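Local coordinates for protein succinate-semialdehyde dehydrogenase (Synechococcus, PDB 3VZ3) that catalyses the oxidation of succinic semialdehyde to succinate, probably with NADP as the cofactor that takes up the hydride, at residues 21-26 with 186-191; 131-136 with 157-162; 135-140 with 167-172. The protein carries 1 engineered substitution. All blocks are in the same frame, centred on the assembly; numbering follows the deposited sequence.

Interaction 1 of 3, residues 21-26 with 186-191. With NAP (NADP nicotinamide-adenine-dinucleotide phosphate), chain D.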
# COMPACT_ATOMS: atom_id res chain seq x y z
N LYS A 21 32.90 -6.91 -6.17
CA LYS A 21 32.29 -7.95 -6.98
C LYS A 21 30.81 -8.09 -6.62
O LYS A 21 30.46 -8.13 -5.44
CB LYS A 21 33.02 -9.27 -6.73
CG LYS A 21 32.74 -10.30 -7.77
CD LYS A 21 33.52 -11.56 -7.48
CE LYS A 21 33.35 -12.56 -8.61
NZ LYS A 21 34.17 -13.77 -8.36
N ALA A 22 29.94 -8.19 -7.62
CA ALA A 22 28.51 -8.40 -7.37
C ALA A 22 28.27 -9.83 -6.91
O ALA A 22 29.01 -10.74 -7.30
CB ALA A 22 27.70 -8.13 -8.63
N LEU A 23 27.25 -10.03 -6.07
CA LEU A 23 26.85 -11.39 -5.69
C LEU A 23 26.38 -12.16 -6.91
O LEU A 23 25.80 -11.58 -7.83
CB LEU A 23 25.73 -11.37 -4.65
CG LEU A 23 26.03 -10.66 -3.33
CD1 LEU A 23 24.81 -10.73 -2.43
CD2 LEU A 23 27.23 -11.26 -2.60
N THR A 24 26.64 -13.47 -6.91
CA THR A 24 26.06 -14.37 -7.91
C THR A 24 24.63 -14.68 -7.46
O THR A 24 24.29 -14.47 -6.30
CB THR A 24 26.80 -15.72 -7.96
OG1 THR A 24 26.64 -16.39 -6.70
CG2 THR A 24 28.29 -15.52 -8.31
N PRO A 25 23.78 -15.17 -8.38
CA PRO A 25 22.43 -15.63 -8.02
C PRO A 25 22.42 -16.61 -6.82
O PRO A 25 21.57 -16.46 -5.92
CB PRO A 25 21.93 -16.31 -9.31
CG PRO A 25 22.63 -15.58 -10.41
CD PRO A 25 24.01 -15.25 -9.84
N ALA A 26 23.37 -17.55 -6.78
CA ALA A 26 23.47 -18.51 -5.67
C ALA A 26 23.75 -17.81 -4.33
O ALA A 26 23.20 -18.18 -3.28
CB ALA A 26 24.55 -19.56 -5.95
N LEU A 186 23.19 -6.35 0.22
CA LEU A 186 23.38 -7.11 -1.02
C LEU A 186 24.12 -6.26 -2.03
O LEU A 186 23.57 -5.30 -2.58
CB LEU A 186 22.00 -7.47 -1.60
CG LEU A 186 21.05 -8.23 -0.70
CD1 LEU A 186 19.81 -8.54 -1.53
CD2 LEU A 186 21.69 -9.53 -0.17
N LEU A 187 25.38 -6.59 -2.28
CA LEU A 187 26.14 -5.90 -3.32
C LEU A 187 25.74 -6.49 -4.66
O LEU A 187 26.38 -7.42 -5.19
CB LEU A 187 27.66 -6.02 -3.09
CG LEU A 187 28.16 -5.32 -1.81
CD1 LEU A 187 29.66 -5.47 -1.74
CD2 LEU A 187 27.77 -3.83 -1.75
N ILE A 188 24.66 -5.94 -5.22
CA ILE A 188 24.07 -6.43 -6.47
C ILE A 188 23.64 -5.26 -7.37
O ILE A 188 23.39 -4.15 -6.89
CB ILE A 188 22.87 -7.40 -6.18
CG1 ILE A 188 21.69 -6.66 -5.52
CG2 ILE A 188 23.34 -8.65 -5.37
CD1 ILE A 188 20.41 -7.52 -5.34
N GLY A 189 23.55 -5.54 -8.67
CA GLY A 189 23.11 -4.53 -9.63
C GLY A 189 21.60 -4.39 -9.69
O GLY A 189 20.86 -5.25 -9.18
N ALA A 190 21.14 -3.32 -10.34
CA ALA A 190 19.71 -3.09 -10.54
C ALA A 190 19.04 -4.28 -11.24
O ALA A 190 17.90 -4.63 -10.92
CB ALA A 190 19.49 -1.81 -11.33
N SER A 191 19.74 -4.91 -12.18
CA SER A 191 19.20 -6.07 -12.91
C SER A 191 18.91 -7.31 -12.03
O SER A 191 18.20 -8.24 -12.46
CB SER A 191 20.13 -6.46 -14.05
OG SER A 191 21.35 -7.01 -13.57
PA NAP D . 17.75 5.62 -9.07
O1A NAP D . 18.51 5.51 -10.34
O2A NAP D . 16.31 5.34 -9.18
O5B NAP D . 18.46 4.66 -7.98
C5B NAP D . 17.85 4.34 -6.75
C4B NAP D . 18.08 2.86 -6.48
O4B NAP D . 17.35 2.08 -7.42
C3B NAP D . 19.53 2.43 -6.63
O3B NAP D . 19.77 1.44 -5.66
C2B NAP D . 19.60 1.85 -8.04
O2B NAP D . 20.60 0.87 -8.20
C1B NAP D . 18.23 1.20 -8.12
N9A NAP D . 17.67 0.99 -9.47
C8A NAP D . 17.82 1.74 -10.62
N7A NAP D . 17.08 1.15 -11.60
C5A NAP D . 16.47 0.05 -11.09
C6A NAP D . 15.61 -0.91 -11.62
N6A NAP D . 15.23 -0.85 -12.90
N1A NAP D . 15.14 -1.94 -10.81
C2A NAP D . 15.52 -2.02 -9.48
N3A NAP D . 16.37 -1.06 -8.96
C4A NAP D . 16.83 -0.05 -9.75
O3 NAP D . 17.89 7.08 -8.39
PN NAP D . 18.87 8.32 -8.68
O1N NAP D . 20.22 7.80 -9.01
O2N NAP D . 18.19 9.23 -9.65
O5D NAP D . 18.83 8.96 -7.20
C5D NAP D . 18.14 10.17 -6.96
C4D NAP D . 16.63 10.01 -6.93
O4D NAP D . 16.22 9.63 -5.64
C3D NAP D . 15.89 11.31 -7.21
O3D NAP D . 15.50 11.44 -8.56
C2D NAP D . 14.65 11.22 -6.35
O2D NAP D . 13.64 10.80 -7.23
C1D NAP D . 14.90 10.08 -5.40
N1N NAP D . 14.71 10.34 -3.95
C2N NAP D . 13.46 10.34 -3.37
C3N NAP D . 13.34 10.58 -1.99
C7N NAP D . 12.03 10.53 -1.25
O7N NAP D . 12.07 10.32 0.15
N7N NAP D . 10.87 10.70 -1.88
C4N NAP D . 14.48 10.78 -1.24
C5N NAP D . 15.74 10.74 -1.84
C6N NAP D . 15.84 10.51 -3.20
P2B NAP D . 21.93 1.14 -9.08
O1X NAP D . 22.71 -0.15 -9.09
O2X NAP D . 22.73 2.26 -8.45
O3X NAP D . 21.49 1.56 -10.47
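Leu23 N donates to Leu187 O in a backbone hydrogen bond 2.9 Å long with an N-H...O angle of 159°, and the two loops run closest where Ala22 meets Ile188, their CA atoms 4.9 Å apart. The same carbonyl receives a second, softer contact, since Ala22 CA stands 3.2 Å from Leu187 O in CA-H...O geometry; a side chain of one methyl makes little bulk at this close approach. Leu187 is the centre of an inverse gamma turn, whose weak bond from Ile188 N uses the carbonyl of Leu186 and leaves that of Leu187 to the neighbouring loop.

Leu23 points at the other loop and supplies the apolar part. Its CB lies 3.7 Å from Ile188 CG2, and farther out Leu23 CD1 meets Leu186 CD2 at 4.0 Å, the two leucines crossing at about a right angle. Beta-branching suits Ile188: with CG1 between the backbone N and the carbonyl carbon (chi1 66°), the CG2 methyl faces Leu23 while the longer branch leads away. Ile28 of helix 25-42, whose N-cap is Thr24, touches both Leu23 and Ile188.

Ala190 CB approaches the NADP adenine, 3.6 Å from C5A. A loop that leaves the end of parallel strand 183-185 and borders the adenosine is characteristic of the Rossmann-type cofactor domain of aldehyde dehydrogenases.

Interaction 2 of 3, residues 131-136 with 157-162. With NAP (NADP nicotinamide-adenine-dinucleotide phosphate), chain D; SSN (4-oxobutanoic acid), chain C.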
# COMPACT_ATOMS: atom_id res chain seq x y z
N MET A 131 17.66 1.42 -2.24
CA MET A 131 17.94 2.77 -1.74
C MET A 131 18.87 3.55 -2.68
O MET A 131 19.60 2.95 -3.45
CB MET A 131 18.51 2.71 -0.31
CG MET A 131 17.51 2.21 0.75
SD MET A 131 16.22 3.42 1.06
CE MET A 131 14.80 2.37 1.42
N PRO A 132 18.78 4.90 -2.64
CA PRO A 132 19.53 5.79 -3.52
C PRO A 132 20.80 6.35 -2.88
O PRO A 132 20.97 6.30 -1.65
CB PRO A 132 18.52 6.92 -3.75
CG PRO A 132 17.92 7.10 -2.37
CD PRO A 132 17.86 5.67 -1.77
N TRP A 133 21.67 6.92 -3.70
CA TRP A 133 22.97 7.42 -3.24
C TRP A 133 22.94 8.77 -2.52
O TRP A 133 23.93 9.15 -1.90
CB TRP A 133 23.99 7.46 -4.41
CG TRP A 133 23.44 8.18 -5.59
CD1 TRP A 133 22.87 7.60 -6.69
CD2 TRP A 133 23.30 9.60 -5.76
NE1 TRP A 133 22.42 8.58 -7.55
CE2 TRP A 133 22.66 9.81 -6.99
CE3 TRP A 133 23.67 10.72 -4.98
CZ2 TRP A 133 22.38 11.10 -7.49
CZ3 TRP A 133 23.38 12.00 -5.47
CH2 TRP A 133 22.73 12.18 -6.71
N ASN A 134 21.82 9.51 -2.62
CA ASN A 134 21.84 10.93 -2.21
C ASN A 134 21.84 11.19 -0.71
O ASN A 134 22.46 12.16 -0.25
CB ASN A 134 20.77 11.76 -2.94
CG ASN A 134 19.35 11.45 -2.48
OD1 ASN A 134 19.02 10.32 -2.14
ND2 ASN A 134 18.49 12.47 -2.50
N PHE A 135 21.18 10.31 0.05
CA PHE A 135 21.25 10.30 1.51
C PHE A 135 21.53 8.85 1.90
O PHE A 135 20.63 8.13 2.34
CB PHE A 135 19.95 10.82 2.15
CG PHE A 135 19.77 12.30 1.96
CD1 PHE A 135 19.13 12.79 0.83
CD2 PHE A 135 20.27 13.19 2.90
CE1 PHE A 135 18.98 14.18 0.66
CE2 PHE A 135 20.13 14.57 2.74
CZ PHE A 135 19.49 15.06 1.61
N PRO A 136 22.78 8.42 1.71
CA PRO A 136 23.09 6.98 1.76
C PRO A 136 23.00 6.35 3.14
O PRO A 136 22.97 5.12 3.22
CB PRO A 136 24.53 6.91 1.25
CG PRO A 136 25.13 8.23 1.57
CD PRO A 136 23.99 9.23 1.44
N LYS A 157 19.45 -3.48 -1.06
CA LYS A 157 20.17 -3.22 -2.31
C LYS A 157 20.39 -1.71 -2.34
O LYS A 157 19.46 -0.96 -2.60
CB LYS A 157 19.38 -3.71 -3.54
CG LYS A 157 20.09 -3.49 -4.90
CD LYS A 157 19.72 -2.16 -5.56
CE LYS A 157 20.38 -2.01 -6.94
NZ LYS A 157 21.83 -1.71 -6.83
N HIS A 158 21.61 -1.28 -2.06
CA HIS A 158 21.93 0.13 -2.14
C HIS A 158 22.36 0.52 -3.55
O HIS A 158 22.62 -0.35 -4.40
CB HIS A 158 23.05 0.48 -1.15
CG HIS A 158 22.84 1.80 -0.45
ND1 HIS A 158 22.21 2.87 -1.03
CD2 HIS A 158 23.21 2.20 0.79
CE1 HIS A 158 22.19 3.88 -0.18
NE2 HIS A 158 22.78 3.49 0.94
N ALA A 159 22.47 1.82 -3.79
CA ALA A 159 22.99 2.31 -5.07
C ALA A 159 24.42 1.78 -5.30
O ALA A 159 25.21 1.64 -4.35
CB ALA A 159 22.95 3.85 -5.11
N SER A 160 24.76 1.46 -6.55
CA SER A 160 26.04 0.83 -6.86
C SER A 160 27.24 1.74 -6.65
O SER A 160 28.38 1.28 -6.64
CB SER A 160 26.04 0.30 -8.30
OG SER A 160 25.16 -0.81 -8.38
N ASN A 161 26.99 3.04 -6.49
CA ASN A 161 28.06 4.00 -6.27
C ASN A 161 28.29 4.34 -4.80
O ASN A 161 29.16 5.14 -4.48
CB ASN A 161 27.82 5.28 -7.08
CG ASN A 161 26.47 5.92 -6.81
OD1 ASN A 161 25.44 5.25 -6.78
ND2 ASN A 161 26.47 7.25 -6.66
N VAL A 162 27.51 3.73 -3.89
CA VAL A 162 27.80 3.90 -2.46
C VAL A 162 27.99 2.56 -1.70
O VAL A 162 27.39 2.34 -0.65
CB VAL A 162 26.76 4.82 -1.74
CG1 VAL A 162 26.88 6.25 -2.27
CG2 VAL A 162 25.31 4.27 -1.87
PA NAP D . 17.75 5.62 -9.07
O1A NAP D . 18.51 5.51 -10.34
O2A NAP D . 16.31 5.34 -9.18
O5B NAP D . 18.46 4.66 -7.98
C5B NAP D . 17.85 4.34 -6.75
C4B NAP D . 18.08 2.86 -6.48
O4B NAP D . 17.35 2.08 -7.42
C3B NAP D . 19.53 2.43 -6.63
O3B NAP D . 19.77 1.44 -5.66
C2B NAP D . 19.60 1.85 -8.04
O2B NAP D . 20.60 0.87 -8.20
C1B NAP D . 18.23 1.20 -8.12
N9A NAP D . 17.67 0.99 -9.47
C8A NAP D . 17.82 1.74 -10.62
N7A NAP D . 17.08 1.15 -11.60
C5A NAP D . 16.47 0.05 -11.09
C6A NAP D . 15.61 -0.91 -11.62
N6A NAP D . 15.23 -0.85 -12.90
N1A NAP D . 15.14 -1.94 -10.81
C2A NAP D . 15.52 -2.02 -9.48
N3A NAP D . 16.37 -1.06 -8.96
C4A NAP D . 16.83 -0.05 -9.75
O3 NAP D . 17.89 7.08 -8.39
PN NAP D . 18.87 8.32 -8.68
O1N NAP D . 20.22 7.80 -9.01
O2N NAP D . 18.19 9.23 -9.65
O5D NAP D . 18.83 8.96 -7.20
C5D NAP D . 18.14 10.17 -6.96
C4D NAP D . 16.63 10.01 -6.93
O4D NAP D . 16.22 9.63 -5.64
C3D NAP D . 15.89 11.31 -7.21
O3D NAP D . 15.50 11.44 -8.56
C2D NAP D . 14.65 11.22 -6.35
O2D NAP D . 13.64 10.80 -7.23
C1D NAP D . 14.90 10.08 -5.40
N1N NAP D . 14.71 10.34 -3.95
C2N NAP D . 13.46 10.34 -3.37
C3N NAP D . 13.34 10.58 -1.99
C7N NAP D . 12.03 10.53 -1.25
O7N NAP D . 12.07 10.32 0.15
N7N NAP D . 10.87 10.70 -1.88
C4N NAP D . 14.48 10.78 -1.24
C5N NAP D . 15.74 10.74 -1.84
C6N NAP D . 15.84 10.51 -3.20
P2B NAP D . 21.93 1.14 -9.08
O1X NAP D . 22.71 -0.15 -9.09
O2X NAP D . 22.73 2.26 -8.45
O3X NAP D . 21.49 1.56 -10.47
C1 SSN C . 14.71 13.74 3.23
O1 SSN C . 15.51 14.66 3.57
C2 SSN C . 14.36 13.52 1.78
O2 SSN C . 14.17 12.98 4.04
C3 SSN C . 15.65 13.15 1.06
C4 SSN C . 15.82 14.06 -0.13
O4 SSN C . 16.06 13.58 -1.22
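Met131 and Lys157, joined by a backbone hydrogen bond from Met131 N to Lys157 O (3.0 Å), both hold the adenosine half of NADP. The ribose hydroxyl O3B donates to Met131 O at 2.7 Å. Lys157, its long chain bent twice, brings NZ to 2.9 Å from phosphate oxygen O1X and more weakly to O2B, its charge suited to an anion; Ser160 OG donates to the same O1X at 2.6 Å, and Ser160 N to O2X. These bonds read the 2'-phosphate that distinguishes NADP from NAD. Farther along the cofactor, Trp133 NE1 reaches O1N of the diphosphate at 2.8 Å, and Asn134 ND2 gives a bond to the aldehyde oxygen O4 of the substrate.

Both loops leave the ends of neighbouring parallel strands, 116-130 and 153-157, the place where a Rossmann-type sheet receives its dinucleotide.

Behind this first shell, His158 uses both ring nitrogens. NE2 crosses to the other loop and donates to a lone pair of Pro136 O, 2.8 Å away and almost straight at 175°, while ND1 accepts from Ala159 N, the next residue in its own loop, an arrangement consistent with a neutral ring. Val162 CG2 sits over one ring face. A leucine in place of His158 would probably leave Pro136 O and Ala159 N without these partners and the turn after Trp133 less firmly placed. The indole is steadied from Asn161, whose ND2 lies 3.3 Å from Trp133 CG, amide and ring planes 70° apart. Val162 CG1 and Ala159 CB pack on Trp133 CB, and Met76 of helix 65-76 touches both Trp133 and Val162.

Interaction 3 of 3, residues 135-140 with 167-172. With SSN (4-oxobutanoic acid), chain C; NAP (NADP nicotinamide-adenine-dinucleotide phosphate), chain D.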
# COMPACT_ATOMS: atom_id res chain seq x y z
N PHE A 135 21.18 10.31 0.05
CA PHE A 135 21.25 10.30 1.51
C PHE A 135 21.53 8.85 1.90
O PHE A 135 20.63 8.13 2.34
CB PHE A 135 19.95 10.82 2.15
CG PHE A 135 19.77 12.30 1.96
CD1 PHE A 135 19.13 12.79 0.83
CD2 PHE A 135 20.27 13.19 2.90
CE1 PHE A 135 18.98 14.18 0.66
CE2 PHE A 135 20.13 14.57 2.74
CZ PHE A 135 19.49 15.06 1.61
N PRO A 136 22.78 8.42 1.71
CA PRO A 136 23.09 6.98 1.76
C PRO A 136 23.00 6.35 3.14
O PRO A 136 22.97 5.12 3.22
CB PRO A 136 24.53 6.91 1.25
CG PRO A 136 25.13 8.23 1.57
CD PRO A 136 23.99 9.23 1.44
N PHE A 137 22.98 7.16 4.19
CA PHE A 137 22.76 6.64 5.54
C PHE A 137 21.31 6.86 5.96
O PHE A 137 20.62 5.92 6.34
CB PHE A 137 23.72 7.30 6.56
CG PHE A 137 25.02 6.58 6.76
CD1 PHE A 137 25.91 6.37 5.69
CD2 PHE A 137 25.41 6.18 8.05
CE1 PHE A 137 27.14 5.71 5.89
CE2 PHE A 137 26.65 5.52 8.26
CZ PHE A 137 27.51 5.29 7.18
N TRP A 138 20.85 8.11 5.86
CA TRP A 138 19.53 8.48 6.32
C TRP A 138 18.42 7.66 5.67
O TRP A 138 17.54 7.19 6.36
CB TRP A 138 19.31 9.99 6.16
CG TRP A 138 17.91 10.43 6.23
CD1 TRP A 138 17.18 10.98 5.22
CD2 TRP A 138 17.04 10.40 7.38
NE1 TRP A 138 15.92 11.28 5.65
CE2 TRP A 138 15.80 10.93 6.97
CE3 TRP A 138 17.18 9.96 8.71
CZ2 TRP A 138 14.70 11.06 7.84
CZ3 TRP A 138 16.09 10.08 9.58
CH2 TRP A 138 14.87 10.63 9.14
N GLN A 139 18.45 7.49 4.34
CA GLN A 139 17.37 6.73 3.68
C GLN A 139 17.33 5.30 4.20
O GLN A 139 16.24 4.70 4.32
CB GLN A 139 17.58 6.67 2.17
CG GLN A 139 17.78 7.98 1.51
CD GLN A 139 16.54 8.80 1.35
OE1 GLN A 139 15.54 8.63 2.07
NE2 GLN A 139 16.59 9.71 0.40
N VAL A 140 18.50 4.75 4.49
CA VAL A 140 18.57 3.38 4.97
C VAL A 140 17.99 3.28 6.39
O VAL A 140 17.13 2.44 6.66
CB VAL A 140 19.99 2.82 4.90
CG1 VAL A 140 20.03 1.39 5.44
CG2 VAL A 140 20.54 2.90 3.44
N LEU A 167 27.96 -1.12 3.13
CA LEU A 167 28.63 -2.07 4.02
C LEU A 167 28.72 -1.51 5.44
O LEU A 167 28.58 -2.25 6.42
CB LEU A 167 30.00 -2.44 3.48
CG LEU A 167 29.96 -3.25 2.18
CD1 LEU A 167 31.35 -3.32 1.60
CD2 LEU A 167 29.37 -4.66 2.43
N ALA A 168 28.93 -0.20 5.54
CA ALA A 168 29.02 0.46 6.84
C ALA A 168 27.73 0.31 7.63
O ALA A 168 27.77 0.02 8.83
CB ALA A 168 29.38 1.94 6.67
N VAL A 169 26.59 0.52 6.97
CA VAL A 169 25.30 0.38 7.64
C VAL A 169 25.10 -1.03 8.21
O VAL A 169 24.73 -1.19 9.37
CB VAL A 169 24.13 0.80 6.74
CG1 VAL A 169 22.80 0.43 7.39
CG2 VAL A 169 24.22 2.31 6.44
N GLU A 170 25.40 -2.05 7.41
CA GLU A 170 25.34 -3.43 7.86
C GLU A 170 26.26 -3.65 9.07
O GLU A 170 25.87 -4.29 10.04
CB GLU A 170 25.76 -4.33 6.70
CG GLU A 170 25.77 -5.80 7.02
CD GLU A 170 26.23 -6.59 5.82
OE1 GLU A 170 27.34 -6.30 5.28
OE2 GLU A 170 25.48 -7.47 5.40
N ALA A 171 27.47 -3.09 9.00
CA ALA A 171 28.47 -3.25 10.07
C ALA A 171 28.03 -2.59 11.38
O ALA A 171 28.27 -3.15 12.46
CB ALA A 171 29.80 -2.71 9.63
N ILE A 172 27.39 -1.43 11.29
CA ILE A 172 26.87 -0.70 12.46
C ILE A 172 25.83 -1.56 13.18
O ILE A 172 25.87 -1.70 14.41
CB ILE A 172 26.18 0.64 12.06
CG1 ILE A 172 27.23 1.70 11.69
CG2 ILE A 172 25.23 1.15 13.18
CD1 ILE A 172 26.64 2.88 10.88
C1 SSN C . 14.71 13.74 3.23
O1 SSN C . 15.51 14.66 3.57
C2 SSN C . 14.36 13.52 1.78
O2 SSN C . 14.17 12.98 4.04
C3 SSN C . 15.65 13.15 1.06
C4 SSN C . 15.82 14.06 -0.13
O4 SSN C . 16.06 13.58 -1.22
PA NAP D . 17.75 5.62 -9.07
O1A NAP D . 18.51 5.51 -10.34
O2A NAP D . 16.31 5.34 -9.18
O5B NAP D . 18.46 4.66 -7.98
C5B NAP D . 17.85 4.34 -6.75
C4B NAP D . 18.08 2.86 -6.48
O4B NAP D . 17.35 2.08 -7.42
C3B NAP D . 19.53 2.43 -6.63
O3B NAP D . 19.77 1.44 -5.66
C2B NAP D . 19.60 1.85 -8.04
O2B NAP D . 20.60 0.87 -8.20
C1B NAP D . 18.23 1.20 -8.12
N9A NAP D . 17.67 0.99 -9.47
C8A NAP D . 17.82 1.74 -10.62
N7A NAP D . 17.08 1.15 -11.60
C5A NAP D . 16.47 0.05 -11.09
C6A NAP D . 15.61 -0.91 -11.62
N6A NAP D . 15.23 -0.85 -12.90
N1A NAP D . 15.14 -1.94 -10.81
C2A NAP D . 15.52 -2.02 -9.48
N3A NAP D . 16.37 -1.06 -8.96
C4A NAP D . 16.83 -0.05 -9.75
O3 NAP D . 17.89 7.08 -8.39
PN NAP D . 18.87 8.32 -8.68
O1N NAP D . 20.22 7.80 -9.01
O2N NAP D . 18.19 9.23 -9.65
O5D NAP D . 18.83 8.96 -7.20
C5D NAP D . 18.14 10.17 -6.96
C4D NAP D . 16.63 10.01 -6.93
O4D NAP D . 16.22 9.63 -5.64
C3D NAP D . 15.89 11.31 -7.21
O3D NAP D . 15.50 11.44 -8.56
C2D NAP D . 14.65 11.22 -6.35
O2D NAP D . 13.64 10.80 -7.23
C1D NAP D . 14.90 10.08 -5.40
N1N NAP D . 14.71 10.34 -3.95
C2N NAP D . 13.46 10.34 -3.37
C3N NAP D . 13.34 10.58 -1.99
C7N NAP D . 12.03 10.53 -1.25
O7N NAP D . 12.07 10.32 0.15
N7N NAP D . 10.87 10.70 -1.88
C4N NAP D . 14.48 10.78 -1.24
C5N NAP D . 15.74 10.74 -1.84
C6N NAP D . 15.84 10.51 -3.20
P2B NAP D . 21.93 1.14 -9.08
O1X NAP D . 22.71 -0.15 -9.09
O2X NAP D . 22.73 2.26 -8.45
O3X NAP D . 21.49 1.56 -10.47
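Phe137 and Val140 pack against Ala168, Val169 and Ile172 where helix 138-149 and the turn leading into it meet helix 163-176. These are successive helices of the Rossmann-type domain: the first connects parallel strands 116-130 and 153-157, the second connects 153-157 to 183-185, so the contact joins two consecutive beta-alpha-beta units.

The aromatic contact is a CH-pi interaction. Val169 CG2 rests over the face of the Phe137 ring, 4.2 Å from its centroid and only 4° off the normal. A flat, wide ring suits this place, because its face takes the methyl while its outer carbons CE2 and CZ reach two more side chains of the helix.

The remaining contacts between the segments are apolar. Phe137 CZ lies 3.9 Å from Ala168 CB, where a small residue lets the ring come close to the helix, and Phe137 CE2 lies 3.7 Å from Ile172 CD1, the two side chains crossing at a slant. Val169 uses both branches: with CG1 anti to the backbone N (chi1 171°), that methyl meets Val140 CG1 at 3.5 Å, the valines passing in opposite directions, and CG2 is left for the ring. Outside the two segments, Phe68 meets the Phe137 ring, and helix 47-63 lies against Ile172.

Polar bonds hold the turn, and other residues of 135-140 meet the substrate. Glu86 OE1 of helix 80-104 receives the backbone N-H groups of Phe137 and Trp138. Phe135 and Trp138 line the substrate pocket rather than the helix contact; Phe135 CE1 comes within 3.3 Å of C4 of 4-oxobutanoic acid, a van der Waals contact. At the other end of that molecule, Trp138 NE1 donates to carboxylate oxygen O2 at 2.9 Å, with O2 lying in the indole plane at the ring edge.

Overall arrangement
Interactions 2 and 3 have centres about 9 Å apart and share Phe135 and Pro136; the centre of interaction 1 lies about 14 Å from that of interaction 2 and about 18 Å from that of interaction 3, near the adenosine end of NADP. Along the chain, 21-26 is followed by the overlapping 131-136 and 135-140, then 157-162, 167-172 and finally 186-191. Strands 116-130, 153-157 and 183-185, with helices 138-149 and 163-176 between them, make the common framework. Lys157 NZ links interactions 1 and 2 through a probable hydrogen bond to Ile188 O, and His158 packs on Val140 between interactions 2 and 3. Together they connect the cofactor's adenosine side to the succinic semialdehyde pocket.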